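PDB 1RWR: filamentous hemagglutinin from Bordetella pertussis, which probably serves as an adhesin whose secretion domain, a beta-helix, directs export through the two-partner (type V) secretion pathway. Local coordinates for residues A119-L124 and L157-V162; S86-T91 and N112-L117. One frame throughout, in Å; residues are numbered along the deposited sequence.

Contact 1: residues A119-L124 and L157-V162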
loop_
_atom_site.group_PDB
_atom_site.type_symbol
_atom_site.label_atom_id
_atom_site.label_comp_id
_atom_site.label_asym_id
_atom_site.label_seq_id
_atom_site.Cartn_x
_atom_site.Cartn_y
_atom_site.Cartn_z
ATOM N N ALA A 119 1.995 7.364 10.892
ATOM C CA ALA A 119 1.005 7.216 9.837
ATOM C C ALA A 119 -0.125 6.339 10.374
ATOM O O ALA A 119 0.110 5.293 10.984
ATOM C CB ALA A 119 1.638 6.549 8.607
ATOM N N SER A 120 -1.364 6.772 10.172
ATOM C CA SER A 120 -2.504 6.002 10.604
ATOM C C SER A 120 -2.638 4.702 9.845
ATOM O O SER A 120 -3.008 3.685 10.405
ATOM C CB SER A 120 -3.779 6.820 10.351
ATOM O OG SER A 120 -3.572 8.136 10.746
ATOM N N ASN A 121 -2.441 4.809 8.538
ATOM C CA ASN A 121 -2.625 3.725 7.557
ATOM C C ASN A 121 -1.761 4.068 6.355
ATOM O O ASN A 121 -1.381 5.235 6.167
ATOM C CB ASN A 121 -4.074 3.629 7.083
ATOM C CG ASN A 121 -5.047 3.341 8.206
ATOM O OD1 ASN A 121 -5.028 2.251 8.759
ATOM N ND2 ASN A 121 -5.887 4.337 8.580
ATOM N N LEU A 122 -1.460 3.083 5.521
ATOM C CA LEU A 122 -0.634 3.285 4.325
ATOM C C LEU A 122 -1.207 2.553 3.140
ATOM O O LEU A 122 -1.468 1.351 3.235
ATOM C CB LEU A 122 0.803 2.767 4.539
ATOM C CG LEU A 122 1.801 2.843 3.391
ATOM C CD1 LEU A 122 2.040 4.272 2.873
ATOM C CD2 LEU A 122 3.102 2.316 3.785
ATOM N N THR A 123 -1.394 3.262 2.025
ATOM C CA THR A 123 -1.797 2.688 0.746
ATOM C C THR A 123 -0.745 2.994 -0.317
ATOM O O THR A 123 -0.340 4.168 -0.486
ATOM C CB THR A 123 -3.093 3.336 0.326
ATOM O OG1 THR A 123 -4.061 3.218 1.395
ATOM C CG2 THR A 123 -3.681 2.727 -0.937
ATOM N N LEU A 124 -0.293 1.946 -1.017
ATOM C CA LEU A 124 0.610 2.057 -2.154
ATOM C C LEU A 124 -0.171 1.653 -3.372
ATOM O O LEU A 124 -0.751 0.562 -3.407
ATOM C CB LEU A 124 1.805 1.138 -1.979
ATOM C CG LEU A 124 2.616 1.382 -0.721
ATOM C CD1 LEU A 124 3.845 0.432 -0.736
ATOM C CD2 LEU A 124 3.026 2.862 -0.618
ATOM N N LEU A 157 0.336 0.656 11.809
ATOM C CA LEU A 157 -0.724 0.994 10.849
ATOM C C LEU A 157 -1.993 0.234 11.160
ATOM O O LEU A 157 -1.977 -0.936 11.614
ATOM C CB LEU A 157 -0.299 0.591 9.439
ATOM C CG LEU A 157 0.979 1.198 8.884
ATOM C CD1 LEU A 157 1.382 0.539 7.565
ATOM C CD2 LEU A 157 0.821 2.712 8.704
ATOM N N GLY A 158 -3.134 0.835 10.869
ATOM C CA GLY A 158 -4.350 0.075 10.910
ATOM C C GLY A 158 -4.427 -0.927 9.768
ATOM O O GLY A 158 -4.775 -2.102 9.964
ATOM N N TYR A 159 -4.115 -0.465 8.564
ATOM C CA TYR A 159 -3.936 -1.350 7.402
ATOM C C TYR A 159 -2.809 -0.855 6.528
ATOM O O TYR A 159 -2.432 0.342 6.545
ATOM C CB TYR A 159 -5.198 -1.464 6.533
ATOM C CG TYR A 159 -5.675 -0.136 5.992
ATOM C CD1 TYR A 159 -5.115 0.411 4.848
ATOM C CD2 TYR A 159 -6.670 0.601 6.645
ATOM C CE1 TYR A 159 -5.499 1.647 4.371
ATOM C CE2 TYR A 159 -7.090 1.848 6.144
ATOM C CZ TYR A 159 -6.489 2.358 5.014
ATOM O OH TYR A 159 -6.847 3.587 4.532
ATOM N N PHE A 160 -2.300 -1.805 5.742
ATOM C CA PHE A 160 -1.356 -1.591 4.674
ATOM C C PHE A 160 -2.013 -2.187 3.456
ATOM O O PHE A 160 -2.235 -3.413 3.399
ATOM C CB PHE A 160 -0.045 -2.327 4.961
ATOM C CG PHE A 160 0.928 -2.317 3.808
ATOM C CD1 PHE A 160 1.463 -1.122 3.369
ATOM C CD2 PHE A 160 1.328 -3.503 3.187
ATOM C CE1 PHE A 160 2.380 -1.084 2.272
ATOM C CE2 PHE A 160 2.187 -3.476 2.084
ATOM C CZ PHE A 160 2.744 -2.277 1.650
ATOM N N ASP A 161 -2.311 -1.344 2.470
ATOM C CA ASP A 161 -3.002 -1.748 1.246
ATOM C C ASP A 161 -2.085 -1.498 0.078
ATOM O O ASP A 161 -1.416 -0.428 -0.014
ATOM C CB ASP A 161 -4.261 -0.921 0.996
ATOM C CG ASP A 161 -5.427 -1.310 1.855
ATOM O OD1 ASP A 161 -5.320 -2.249 2.704
ATOM O OD2 ASP A 161 -6.548 -0.719 1.704
ATOM N N VAL A 162 -2.051 -2.483 -0.807
ATOM C CA VAL A 162 -1.313 -2.412 -2.072
ATOM C C VAL A 162 -2.345 -2.630 -3.175
ATOM O O VAL A 162 -2.990 -3.686 -3.228
ATOM C CB VAL A 162 -0.254 -3.489 -2.184
ATOM C CG1 VAL A 162 0.411 -3.422 -3.546
ATOM C CG2 VAL A 162 0.798 -3.357 -1.111
HETATM O O HOH W 1 -6.375 2.099 1.010
#
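Successive turns of a parallel beta-helix meet where L122, T123 and L124 bridge F160, D161 and V162, the strands running parallel and in register. L122 N donates to Y159 O, D161 N to L122 O, and L124 N to D161 O, the last bond 2.8 Å long. At the entry corner G158 N reaches S120 O at 2.9 Å, and there a side chain takes over the pairing: N121 OD1 accepts Y159 N on a lone pair at 2.9 Å, with a bent N-H...O angle of 139°. The same amide lies stacked on the Y159 ring, its plane only 9° from the ring plane, while N121 CB sits 3.6 Å from the ring centroid as a CH-pi contact. Y159 CG stands between its backbone N and carbonyl carbon (chi1 59°), which brings one ring face against N121. N121 ND2 hydrogen-bonds to D100 OD1; with OD1 accepting Y159 N, this defines the amide flip. Beside it, a water joins T123 OG1 to D161 OD2; D161 OD1 forms a salt bridge with R198, and OD2 a hydrogen bond with the Y193 hydroxyl. On the opposite face of the sheet, L122 CD2 and L124 CD1 meet the F160 ring edge, L124 CD1 lying 3.7 Å from F160 CE1. In-register parallel pairing, with L122, L124, F160 and V162 turned inward, characterises stacked beta-helix coils.

Contact 2: residues S86-T91 and N112-L117; sequences SRLAGT and NGLSTL
G90 is gripped through both backbone polar atoms: its N donates to G113 O at 3.0 Å and its O accepts S115 N at 2.9 Å. Neither bond is ideal at the acceptor, since G90 N lies 40° out of the G113 carbonyl plane and S115 N is tilted 33° from that of G90. One step earlier, N112 N meets L88 O in a nearly straight bond of 2.9 Å. Past the glycine, T91 OG1 and S115 OG lie 3.0 Å apart on one face of the sheet, S115 OG being turned between its backbone N and carbonyl carbon (chi1 61°). T91 CG2 rests 3.7 Å from L117 CG. L114, on the opposite face from T91 and S115, sends CD1 to G90 O and back around the corner to L88 CB, 3.9 Å away. These pairs span a corner of the beta-helix, where each segment passes from one sheet to the next; G90 and G113 both have positive phi, a backbone shape that glycine adopts readily. Farther out, the extended R87 chain runs alongside N112, bringing R87 NH2 to 3.8 Å from N112 CB, while N112 OD1 is held by G150 N. N40 OD1 accepts R87 N, positioning the strand that carries R87.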
loop_
_atom_site.group_PDB
_atom_site.type_symbol
_atom_site.label_atom_id
_atom_site.label_comp_id
_atom_site.label_asym_id
_atom_site.label_seq_id
_atom_site.Cartn_x
_atom_site.Cartn_y
_atom_site.Cartn_z
ATOM N N SER A 86 8.301 4.904 -8.892
ATOM C CA SER A 86 8.796 5.317 -7.579
ATOM C C SER A 86 9.479 4.156 -6.885
ATOM O O SER A 86 8.990 3.025 -6.937
ATOM C CB SER A 86 7.642 5.760 -6.680
ATOM O OG SER A 86 7.025 6.918 -7.158
ATOM N N ARG A 87 10.573 4.435 -6.207
ATOM C CA ARG A 87 11.183 3.498 -5.302
ATOM C C ARG A 87 10.971 4.041 -3.885
ATOM O O ARG A 87 11.151 5.239 -3.647
ATOM C CB ARG A 87 12.683 3.376 -5.607
ATOM C CG ARG A 87 13.368 2.380 -4.785
ATOM C CD ARG A 87 14.810 2.005 -5.231
ATOM N NE ARG A 87 15.297 1.032 -4.252
ATOM C CZ ARG A 87 15.822 1.328 -3.057
ATOM N NH1 ARG A 87 16.076 2.588 -2.680
ATOM N NH2 ARG A 87 16.140 0.335 -2.247
ATOM N N LEU A 88 10.612 3.153 -2.956
ATOM C CA LEU A 88 10.402 3.488 -1.546
ATOM C C LEU A 88 11.190 2.569 -0.639
ATOM O O LEU A 88 10.955 1.344 -0.598
ATOM C CB LEU A 88 8.929 3.355 -1.182
ATOM C CG LEU A 88 7.940 4.061 -2.093
ATOM C CD1 LEU A 88 6.508 3.727 -1.701
ATOM C CD2 LEU A 88 8.188 5.582 -2.080
ATOM N N ALA A 89 12.078 3.173 0.131
ATOM C CA ALA A 89 12.905 2.492 1.121
ATOM C C ALA A 89 13.115 3.422 2.283
ATOM O O ALA A 89 13.369 4.610 2.069
ATOM C CB ALA A 89 14.307 2.134 0.511
ATOM N N GLY A 90 13.055 2.866 3.490
ATOM C CA GLY A 90 13.258 3.585 4.733
ATOM C C GLY A 90 11.940 3.860 5.418
ATOM O O GLY A 90 10.950 3.178 5.153
ATOM N N THR A 91 11.920 4.875 6.277
ATOM C CA THR A 91 10.759 5.181 7.109
ATOM C C THR A 91 9.995 6.354 6.557
ATOM O O THR A 91 10.573 7.397 6.295
ATOM C CB THR A 91 11.178 5.539 8.489
ATOM O OG1 THR A 91 11.880 4.445 9.092
ATOM C CG2 THR A 91 9.939 5.799 9.380
ATOM N N ASN A 112 11.395 -1.553 -0.825
ATOM C CA ASN A 112 12.458 -2.357 -0.203
ATOM C C ASN A 112 12.797 -1.881 1.199
ATOM O O ASN A 112 13.468 -0.879 1.377
ATOM C CB ASN A 112 13.714 -2.329 -1.065
ATOM C CG ASN A 112 14.725 -3.375 -0.619
ATOM O OD1 ASN A 112 14.364 -4.489 -0.377
ATOM N ND2 ASN A 112 15.990 -2.992 -0.486
ATOM N N GLY A 113 12.324 -2.592 2.204
ATOM C CA GLY A 113 12.617 -2.242 3.584
ATOM C C GLY A 113 11.902 -0.956 4.010
ATOM O O GLY A 113 12.533 0.027 4.450
ATOM N N LEU A 114 10.593 -0.974 3.892
ATOM C CA LEU A 114 9.750 0.192 4.146
ATOM C C LEU A 114 9.105 0.091 5.520
ATOM O O LEU A 114 8.634 -0.962 5.900
ATOM C CB LEU A 114 8.679 0.313 3.061
ATOM C CG LEU A 114 7.865 1.623 3.026
ATOM C CD1 LEU A 114 8.734 2.793 2.674
ATOM C CD2 LEU A 114 6.675 1.538 2.076
ATOM N N SER A 115 9.059 1.198 6.250
ATOM C CA SER A 115 8.312 1.243 7.516
ATOM C C SER A 115 7.639 2.614 7.620
ATOM O O SER A 115 7.768 3.470 6.712
ATOM C CB SER A 115 9.234 0.983 8.715
ATOM O OG SER A 115 10.199 1.981 8.749
ATOM N N THR A 116 6.931 2.842 8.719
ATOM C CA THR A 116 6.272 4.133 8.937
ATOM C C THR A 116 6.365 4.554 10.402
ATOM O O THR A 116 6.574 3.712 11.287
ATOM C CB THR A 116 4.770 4.128 8.517
ATOM O OG1 THR A 116 4.014 3.276 9.381
ATOM C CG2 THR A 116 4.527 3.606 7.107
ATOM N N LEU A 117 6.149 5.845 10.637
ATOM C CA LEU A 117 6.048 6.398 11.969
ATOM C C LEU A 117 4.973 7.472 11.926
ATOM O O LEU A 117 5.066 8.416 11.148
ATOM C CB LEU A 117 7.384 7.026 12.415
ATOM C CG LEU A 117 8.517 6.066 12.734
ATOM C CD1 LEU A 117 9.818 6.817 12.981
ATOM C CD2 LEU A 117 8.163 5.263 13.995
#

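From the N terminus, 86-91 turns a corner out of strand 86-89, and contact 2 closes when 112-117 rounds the matching corner 21 residues later. The chain then runs from strand 114-117 directly into 119-124, and contact 1 closes after 33 more residues at 157-162. The two closures are therefore in series, neither nested nor crossed. Contact 2 joins neighbouring turns at a corner between two sheets, and contact 1 joins turns within the ten-strand parallel sheet. Their centres lie about 12 Å apart, but they meet inside the beta-helix: L122 CD2 is 3.8 Å from T116 CG2, and L124 CD2 is 3.7 Å from L88 CD1, so three sheets share one apolar interior.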